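Local structure of A rubisco-like protein (Burkholderia fungorum, 3NWR) at residues F234-T237 with A242-R245; S261-G266 with Q302-L307; H317-G320 with K324-Q327. The protein probably catalyses a lyase-type reaction, using a fold shared with the large subunit of rubisco. All blocks are in the same frame, centred on the assembly; numbering follows the deposited sequence.

All three contacts lie in the barrel-type catalytic domain and follow one another along the chain, neither nesting nor crossing. Contact 1 closes the short turn between strand 233-235 and the beginning of helix 240-252. The chain then returns through strand 257-261 into contact 2, where 261-266 is tied to helix 301-309 across a 35-residue excursion that includes strand 280-284. Helix 301-309 leads into strand 315-319, and contact 3 closes the tight loop that follows that strand. Contacts 1 and 2 touch through Thr237 and Met243, which meet Ser261 and Cys265; contacts 2 and 3 are separate, their nearest atoms about 6 Å apart. Each also reaches the second subunit.

Contact 1. Residues F234-T237 with A242-R245; sequences FNIT and AMRR
Met243 lays its side chain against the backbone at Ile236: its CG comes within 3.1 Å of Ile236 O, a tight approach for carbon and oxygen. CG stands beside the backbone N of Met243 (chi1 -76°), and from there a near-extended second torsion carries SD to Thr237 CA, 3.8 Å away; the bend at chi3 only turns CE. The answering group is the longer branch of Ile236. With CG1 set between the backbone N and the carbonyl carbon (chi1 64°), CD1 is carried across to the helix, where it approaches Met243 O at 3.6 Å and lies 4.3 Å from Met243 CB. Each side chain therefore leans on the other residue's carbonyl oxygen, with no hydrogen bond between the segments.

The setting is a beta-alpha-beta crossover of the barrel, in which strand 233-235 passes through a short turn into helix 240-252 and the chain returns as strand 257-261. Farther along helix 240-252, His246 and Ala247 extend the packing on Ile236.

The turn is shaped by Asn235. Its OD1 accepts a bond from the backbone N of Thr237 at 3.2 Å, making an Asx turn, and another from Thr237 OG1 at 2.6 Å. These two donors use the oxygen differently: the hydroxyl approaches in the carbonyl plane, on a lone pair, whereas the amide comes from above it, 45° out of plane. Thr237 OG1 in turn accepts from Ser261 N of the neighbouring strand, while Asn235 ND2 binds Cys200 O and Asn235 N binds Asp196, the residue following carboxylated Lys195. Thr237 O also takes a hydrogen bond from Asn106 of the second subunit, and Ser268 of that subunit packs on Met243.

Contact 2. Residues S261-G266 with Q302-L307; sequences SINWCG and QAYQTL
Tyr304 reaches across from helix 301-309 to Asn263 and Ile262, and nearly all of the contact gathers at its phenol end. The polar part is led by a hydrogen bond, Tyr304 OH to Asn263 OD1 at 2.7 Å. The hydroxyl meets the amide oxygen from the side, at a C=O...O angle of 106°, tilted 24° from the carbonyl plane. Relative to the ring, OD1 sits at the edge and in plane, 3.4 Å from Tyr304 CE1. Two torsions arrange this: Tyr304 CG points anti to its backbone N (chi1 -179°), and Asn263 CG lies beside its own. Asn263 ND2 is held by Asn286 O, which helps to fix the amide's rotation.

Such a bond spans two connections of the barrel. The short helix 262-265 comes directly after strand 257-261 and is followed by Gly266, with positive phi, and then by helix 267-276; helix 301-309 precedes strand 315-319, and its Ala303 packs on strand 126-133 of the N-terminal domain.

The apolar part comes from Ile262, whose CD1 lies 4.1 Å from Tyr304 CZ. The same methyl abuts the hydroxyl, 3.4 Å from Tyr304 OH, obliquely to the ring. Tyr288 and Trp308 also meet the tyrosine ring, the latter edge-to-face. Trp308 touches Ile262 and Asn263 as well, and Met291 packs on both Asn263 and Tyr304.

Contact 3. Residues H317-G320 with K324-Q327; sequences HVHG and KFAQ. With SO4 (sulfate ion), chain B.
His319 CG stands beside its backbone N, anti to the carbonyl carbon, and Gln327 bends back at its second torsion (chi2 75°); together these bring His319 ND1 and Gln327 OE1 to 2.9 Å. Phe325 sets its ring over one face of the same imidazole. The two form an offset stack, centroids 4.2 Å apart and planes at 27°, in which Phe325 CD2 lies 3.3 Å from His319 ND1.

The N-H of ND1 is directed within the plane of the imidazole, yet it meets the amide oxygen from well above the carbonyl plane, 66° out of it. One flat group thus closes a face of His319 and another its edge, and the two between them restrict the ring's rotation.

The segments flank the tight turn after strand 315-319, which, judging by the fold, probably corresponds in position to loop 6 of rubisco. Lys324, extended beyond CG, reaches a sulfate with NZ, which hydrogen-bonds O4 of the ion at 2.7 Å. Gly358 N and Gly382 N bind the same ion, which probably came from the crystallisation liquor; a lysine and backbone amides round a tetrahedral anion recall a phosphate site of rubisco.

Gln327 NE2 binds Asp120 of the second subunit, which also packs on His319 and Phe325. That carboxylate, drawing on the amide N-H, would probably polarise the group and strengthen OE1 as an acceptor, so the second subunit may help to hold His319.

Contact 1. Residues F234-T237 with A242-R245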
loop_
_atom_site.group_PDB
_atom_site.type_symbol
_atom_site.label_atom_id
_atom_site.label_comp_id
_atom_site.label_asym_id
_atom_site.label_seq_id
_atom_site.Cartn_x
_atom_site.Cartn_y
_atom_site.Cartn_z
ATOM N N PHE A 234 -14.794 5.888 -15.078
ATOM C CA PHE A 234 -14.521 4.505 -15.450
ATOM C C PHE A 234 -13.339 3.993 -14.656
ATOM O O PHE A 234 -12.271 4.619 -14.650
ATOM C CB PHE A 234 -14.191 4.412 -16.941
ATOM C CG PHE A 234 -15.356 4.715 -17.827
ATOM C CD1 PHE A 234 -16.365 3.780 -17.999
ATOM C CD2 PHE A 234 -15.451 5.935 -18.477
ATOM C CE1 PHE A 234 -17.457 4.053 -18.826
ATOM C CE2 PHE A 234 -16.549 6.222 -19.303
ATOM C CZ PHE A 234 -17.550 5.279 -19.473
ATOM N N ASN A 235 -13.520 2.848 -14.003
ATOM C CA ASN A 235 -12.434 2.239 -13.254
ATOM C C ASN A 235 -11.445 1.537 -14.188
ATOM O O ASN A 235 -11.715 0.442 -14.691
ATOM C CB ASN A 235 -12.987 1.261 -12.217
ATOM C CG ASN A 235 -11.897 0.691 -11.328
ATOM O OD1 ASN A 235 -10.762 1.158 -11.357
ATOM N ND2 ASN A 235 -12.243 -0.311 -10.523
ATOM N N ILE A 236 -10.307 2.179 -14.418
ATOM C CA ILE A 236 -9.316 1.652 -15.346
ATOM C C ILE A 236 -8.166 0.948 -14.639
ATOM O O ILE A 236 -7.204 0.532 -15.288
ATOM C CB ILE A 236 -8.731 2.746 -16.262
ATOM C CG1 ILE A 236 -7.962 3.775 -15.430
ATOM C CG2 ILE A 236 -9.844 3.409 -17.092
ATOM C CD1 ILE A 236 -7.124 4.754 -16.264
ATOM N N THR A 237 -8.276 0.810 -13.317
ATOM C CA THR A 237 -7.268 0.102 -12.515
ATOM C C THR A 237 -6.759 -1.142 -13.238
ATOM O O THR A 237 -7.554 -2.023 -13.587
ATOM C CB THR A 237 -7.850 -0.340 -11.160
ATOM O OG1 THR A 237 -8.334 0.805 -10.441
ATOM C CG2 THR A 237 -6.785 -1.062 -10.322
ATOM N N ALA A 242 -1.405 -1.019 -19.463
ATOM C CA ALA A 242 -2.812 -1.231 -19.778
ATOM C C ALA A 242 -3.661 -0.037 -19.362
ATOM O O ALA A 242 -4.540 0.394 -20.114
ATOM C CB ALA A 242 -3.330 -2.512 -19.139
ATOM N N MET A 243 -3.399 0.509 -18.174
ATOM C CA MET A 243 -4.130 1.696 -17.724
ATOM C C MET A 243 -4.017 2.855 -18.687
ATOM O O MET A 243 -4.990 3.579 -18.905
ATOM C CB MET A 243 -3.681 2.166 -16.339
ATOM C CG MET A 243 -4.213 1.322 -15.219
ATOM S SD MET A 243 -4.298 2.251 -13.658
ATOM C CE MET A 243 -2.566 2.471 -13.351
ATOM N N ARG A 244 -2.826 3.061 -19.239
ATOM C CA ARG A 244 -2.648 4.128 -20.216
ATOM C C ARG A 244 -3.486 3.871 -21.458
ATOM O O ARG A 244 -4.100 4.797 -21.991
ATOM C CB ARG A 244 -1.171 4.311 -20.590
ATOM C CG ARG A 244 -0.395 5.169 -19.585
ATOM C CD ARG A 244 1.087 5.267 -19.930
ATOM N NE ARG A 244 1.714 6.410 -19.265
ATOM C CZ ARG A 244 3.010 6.507 -18.983
ATOM N NH1 ARG A 244 3.839 5.514 -19.292
ATOM N NH2 ARG A 244 3.480 7.593 -18.385
ATOM N N ARG A 245 -3.519 2.622 -21.920
ATOM C CA ARG A 245 -4.372 2.278 -23.058
ATOM C C ARG A 245 -5.840 2.529 -22.719
ATOM O O ARG A 245 -6.587 3.057 -23.544
ATOM C CB ARG A 245 -4.160 0.826 -23.498
ATOM C CG ARG A 245 -2.787 0.584 -24.111
ATOM C CD ARG A 245 -2.671 -0.800 -24.747
ATOM N NE ARG A 245 -2.839 -1.897 -23.795
ATOM C CZ ARG A 245 -1.850 -2.459 -23.098
ATOM N NH1 ARG A 245 -0.601 -2.026 -23.224
ATOM N NH2 ARG A 245 -2.114 -3.460 -22.269
#

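Contact 2. Residues S261-G266 with Q302-L307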
loop_
_atom_site.group_PDB
_atom_site.type_symbol
_atom_site.label_atom_id
_atom_site.label_comp_id
_atom_site.label_asym_id
_atom_site.label_seq_id
_atom_site.Cartn_x
_atom_site.Cartn_y
_atom_site.Cartn_z
ATOM N N SER A 261 -7.728 2.552 -8.336
ATOM C CA SER A 261 -7.523 2.113 -6.957
ATOM C C SER A 261 -6.087 2.436 -6.581
ATOM O O SER A 261 -5.168 1.634 -6.786
ATOM C CB SER A 261 -7.798 0.619 -6.827
ATOM O OG SER A 261 -9.169 0.364 -7.059
ATOM N N ILE A 262 -5.899 3.636 -6.042
ATOM C CA ILE A 262 -4.550 4.166 -5.842
ATOM C C ILE A 262 -3.597 3.270 -5.050
ATOM O O ILE A 262 -2.429 3.157 -5.396
ATOM C CB ILE A 262 -4.579 5.578 -5.225
ATOM C CG1 ILE A 262 -5.507 5.625 -3.999
ATOM C CG2 ILE A 262 -5.031 6.585 -6.288
ATOM C CD1 ILE A 262 -5.417 6.944 -3.178
ATOM N N ASN A 263 -4.076 2.653 -3.972
ATOM C CA ASN A 263 -3.167 1.877 -3.138
ATOM C C ASN A 263 -2.523 0.720 -3.893
ATOM O O ASN A 263 -1.356 0.400 -3.677
ATOM C CB ASN A 263 -3.870 1.359 -1.894
ATOM C CG ASN A 263 -4.328 2.476 -0.997
ATOM O OD1 ASN A 263 -3.569 3.425 -0.737
ATOM N ND2 ASN A 263 -5.575 2.398 -0.540
ATOM N N TRP A 264 -3.292 0.112 -4.788
ATOM C CA TRP A 264 -2.821 -1.076 -5.482
ATOM C C TRP A 264 -2.116 -0.721 -6.779
ATOM O O TRP A 264 -1.258 -1.468 -7.260
ATOM C CB TRP A 264 -4.001 -2.018 -5.732
ATOM C CG TRP A 264 -4.879 -2.175 -4.520
ATOM C CD1 TRP A 264 -6.222 -1.966 -4.451
ATOM C CD2 TRP A 264 -4.461 -2.543 -3.195
ATOM N NE1 TRP A 264 -6.671 -2.194 -3.171
ATOM C CE2 TRP A 264 -5.613 -2.552 -2.382
ATOM C CE3 TRP A 264 -3.232 -2.876 -2.624
ATOM C CZ2 TRP A 264 -5.567 -2.877 -1.026
ATOM C CZ3 TRP A 264 -3.191 -3.198 -1.266
ATOM C CH2 TRP A 264 -4.352 -3.203 -0.497
ATOM N N CYS A 265 -2.461 0.430 -7.338
ATOM C CA CYS A 265 -1.760 0.958 -8.505
ATOM C C CYS A 265 -0.374 1.451 -8.112
ATOM O O CYS A 265 0.613 1.158 -8.808
ATOM C CB CYS A 265 -2.565 2.093 -9.135
ATOM S SG CYS A 265 -4.071 1.533 -9.973
ATOM N N GLY A 266 -0.300 2.176 -6.991
ATOM C CA GLY A 266 0.961 2.699 -6.488
ATOM C C GLY A 266 1.322 4.098 -6.950
ATOM O O GLY A 266 0.909 4.537 -8.030
ATOM N N GLN A 302 -4.222 13.059 6.885
ATOM C CA GLN A 302 -3.471 14.252 6.478
ATOM C C GLN A 302 -2.198 13.865 5.727
ATOM O O GLN A 302 -1.893 14.419 4.661
ATOM C CB GLN A 302 -3.124 15.100 7.705
ATOM C CG GLN A 302 -2.767 16.543 7.409
ATOM C CD GLN A 302 -1.438 16.704 6.705
ATOM O OE1 GLN A 302 -0.520 15.885 6.847
ATOM N NE2 GLN A 302 -1.327 17.774 5.922
ATOM N N ALA A 303 -1.463 12.908 6.289
ATOM C CA ALA A 303 -0.223 12.447 5.680
ATOM C C ALA A 303 -0.501 11.673 4.384
ATOM O O ALA A 303 0.142 11.906 3.355
ATOM C CB ALA A 303 0.564 11.581 6.659
ATOM N N TYR A 304 -1.441 10.734 4.464
ATOM C CA TYR A 304 -1.829 9.910 3.323
ATOM C C TYR A 304 -2.206 10.771 2.115
ATOM O O TYR A 304 -1.710 10.559 0.995
ATOM C CB TYR A 304 -3.015 9.040 3.742
ATOM C CG TYR A 304 -3.555 8.091 2.694
ATOM C CD1 TYR A 304 -2.856 6.936 2.337
ATOM C CD2 TYR A 304 -4.793 8.327 2.097
ATOM C CE1 TYR A 304 -3.379 6.057 1.379
ATOM C CE2 TYR A 304 -5.320 7.456 1.154
ATOM C CZ TYR A 304 -4.611 6.327 0.807
ATOM O OH TYR A 304 -5.159 5.471 -0.121
ATOM N N GLN A 305 -3.094 11.737 2.336
ATOM C CA GLN A 305 -3.582 12.594 1.251
ATOM C C GLN A 305 -2.497 13.545 0.749
ATOM O O GLN A 305 -2.507 13.938 -0.411
ATOM C CB GLN A 305 -4.853 13.350 1.671
ATOM C CG GLN A 305 -4.656 14.378 2.790
ATOM C CD GLN A 305 -4.536 15.802 2.281
ATOM O OE1 GLN A 305 -5.287 16.227 1.401
ATOM N NE2 GLN A 305 -3.608 16.566 2.868
ATOM N N THR A 306 -1.551 13.903 1.617
ATOM C CA THR A 306 -0.401 14.677 1.150
ATOM C C THR A 306 0.378 13.888 0.098
ATOM O O THR A 306 0.612 14.380 -1.017
ATOM C CB THR A 306 0.535 15.063 2.303
ATOM O OG1 THR A 306 -0.155 15.930 3.211
ATOM C CG2 THR A 306 1.768 15.775 1.764
ATOM N N LEU A 307 0.769 12.660 0.444
ATOM C CA LEU A 307 1.519 11.831 -0.492
ATOM C C LEU A 307 0.736 11.608 -1.775
ATOM O O LEU A 307 1.274 11.769 -2.871
ATOM C CB LEU A 307 1.866 10.494 0.150
ATOM C CG LEU A 307 2.784 10.579 1.362
ATOM C CD1 LEU A 307 2.849 9.209 2.010
ATOM C CD2 LEU A 307 4.167 11.051 0.939
#

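Contact 3. Residues H317-G320 with K324-Q327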
loop_
_atom_site.group_PDB
_atom_site.type_symbol
_atom_site.label_atom_id
_atom_site.label_comp_id
_atom_site.label_asym_id
_atom_site.label_seq_id
_atom_site.Cartn_x
_atom_site.Cartn_y
_atom_site.Cartn_z
ATOM N N HIS A 317 -11.409 10.402 -1.728
ATOM C CA HIS A 317 -12.518 9.936 -0.909
ATOM C C HIS A 317 -12.283 10.172 0.572
ATOM O O HIS A 317 -11.166 9.952 1.080
ATOM C CB HIS A 317 -12.754 8.452 -1.152
ATOM C CG HIS A 317 -13.576 8.179 -2.361
ATOM N ND1 HIS A 317 -14.905 7.830 -2.283
ATOM C CD2 HIS A 317 -13.273 8.235 -3.680
ATOM C CE1 HIS A 317 -15.387 7.674 -3.505
ATOM N NE2 HIS A 317 -14.416 7.915 -4.370
ATOM N N VAL A 318 -13.349 10.577 1.262
ATOM C CA VAL A 318 -13.295 10.847 2.696
ATOM C C VAL A 318 -14.322 10.049 3.496
ATOM O O VAL A 318 -14.447 10.236 4.709
ATOM C CB VAL A 318 -13.484 12.350 2.995
ATOM C CG1 VAL A 318 -12.402 13.163 2.305
ATOM C CG2 VAL A 318 -14.870 12.839 2.574
ATOM N N HIS A 319 -15.010 9.135 2.824
ATOM C CA HIS A 319 -16.132 8.398 3.394
ATOM C C HIS A 319 -17.224 9.386 3.796
ATOM O O HIS A 319 -17.395 10.373 3.090
ATOM C CB HIS A 319 -15.668 7.385 4.442
ATOM C CG HIS A 319 -14.925 6.235 3.827
ATOM N ND1 HIS A 319 -14.489 5.143 4.545
ATOM C CD2 HIS A 319 -14.557 6.010 2.540
ATOM C CE1 HIS A 319 -13.881 4.297 3.732
ATOM N NE2 HIS A 319 -13.909 4.798 2.508
ATOM N N GLY A 320 -17.990 9.149 4.857
ATOM C CA GLY A 320 -19.162 9.996 5.036
ATOM C C GLY A 320 -19.666 10.170 6.446
ATOM O O GLY A 320 -19.489 9.291 7.287
ATOM N N LYS A 324 -21.920 4.145 6.917
ATOM C CA LYS A 324 -22.046 2.740 7.294
ATOM C C LYS A 324 -20.682 2.082 7.527
ATOM O O LYS A 324 -20.613 0.945 7.978
ATOM C CB LYS A 324 -22.841 1.977 6.230
ATOM C CG LYS A 324 -24.248 2.531 6.030
ATOM C CD LYS A 324 -25.036 1.760 4.980
ATOM C CE LYS A 324 -26.419 2.370 4.802
ATOM N NZ LYS A 324 -27.295 1.535 3.931
ATOM N N PHE A 325 -19.608 2.810 7.230
ATOM C CA PHE A 325 -18.251 2.332 7.484
ATOM C C PHE A 325 -17.849 2.557 8.950
ATOM O O PHE A 325 -18.611 3.127 9.743
ATOM C CB PHE A 325 -17.252 3.072 6.576
ATOM C CG PHE A 325 -17.303 2.677 5.113
ATOM C CD1 PHE A 325 -17.217 1.355 4.722
ATOM C CD2 PHE A 325 -17.381 3.653 4.134
ATOM C CE1 PHE A 325 -17.232 0.999 3.371
ATOM C CE2 PHE A 325 -17.396 3.310 2.785
ATOM C CZ PHE A 325 -17.321 1.977 2.408
ATOM N N ALA A 326 -16.635 2.145 9.301
ATOM C CA ALA A 326 -16.138 2.254 10.675
ATOM C C ALA A 326 -15.676 3.657 11.070
ATOM O O ALA A 326 -15.581 3.969 12.255
ATOM C CB ALA A 326 -15.005 1.259 10.898
ATOM N N GLN A 327 -15.371 4.499 10.090
ATOM C CA GLN A 327 -14.777 5.802 10.385
ATOM C C GLN A 327 -15.697 6.738 11.168
ATOM O O GLN A 327 -16.900 6.787 10.921
ATOM C CB GLN A 327 -14.327 6.498 9.101
ATOM C CG GLN A 327 -13.048 5.925 8.506
ATOM C CD GLN A 327 -13.262 4.588 7.828
ATOM O OE1 GLN A 327 -14.325 4.317 7.282
ATOM N NE2 GLN A 327 -12.239 3.740 7.860
HETATM S S SO4 B . -25.809 3.203 0.936
HETATM O O1 SO4 B . -26.135 3.161 -0.488
HETATM O O2 SO4 B . -26.585 4.244 1.600
HETATM O O3 SO4 B . -24.386 3.480 1.095
HETATM O O4 SO4 B . -26.107 1.908 1.540
#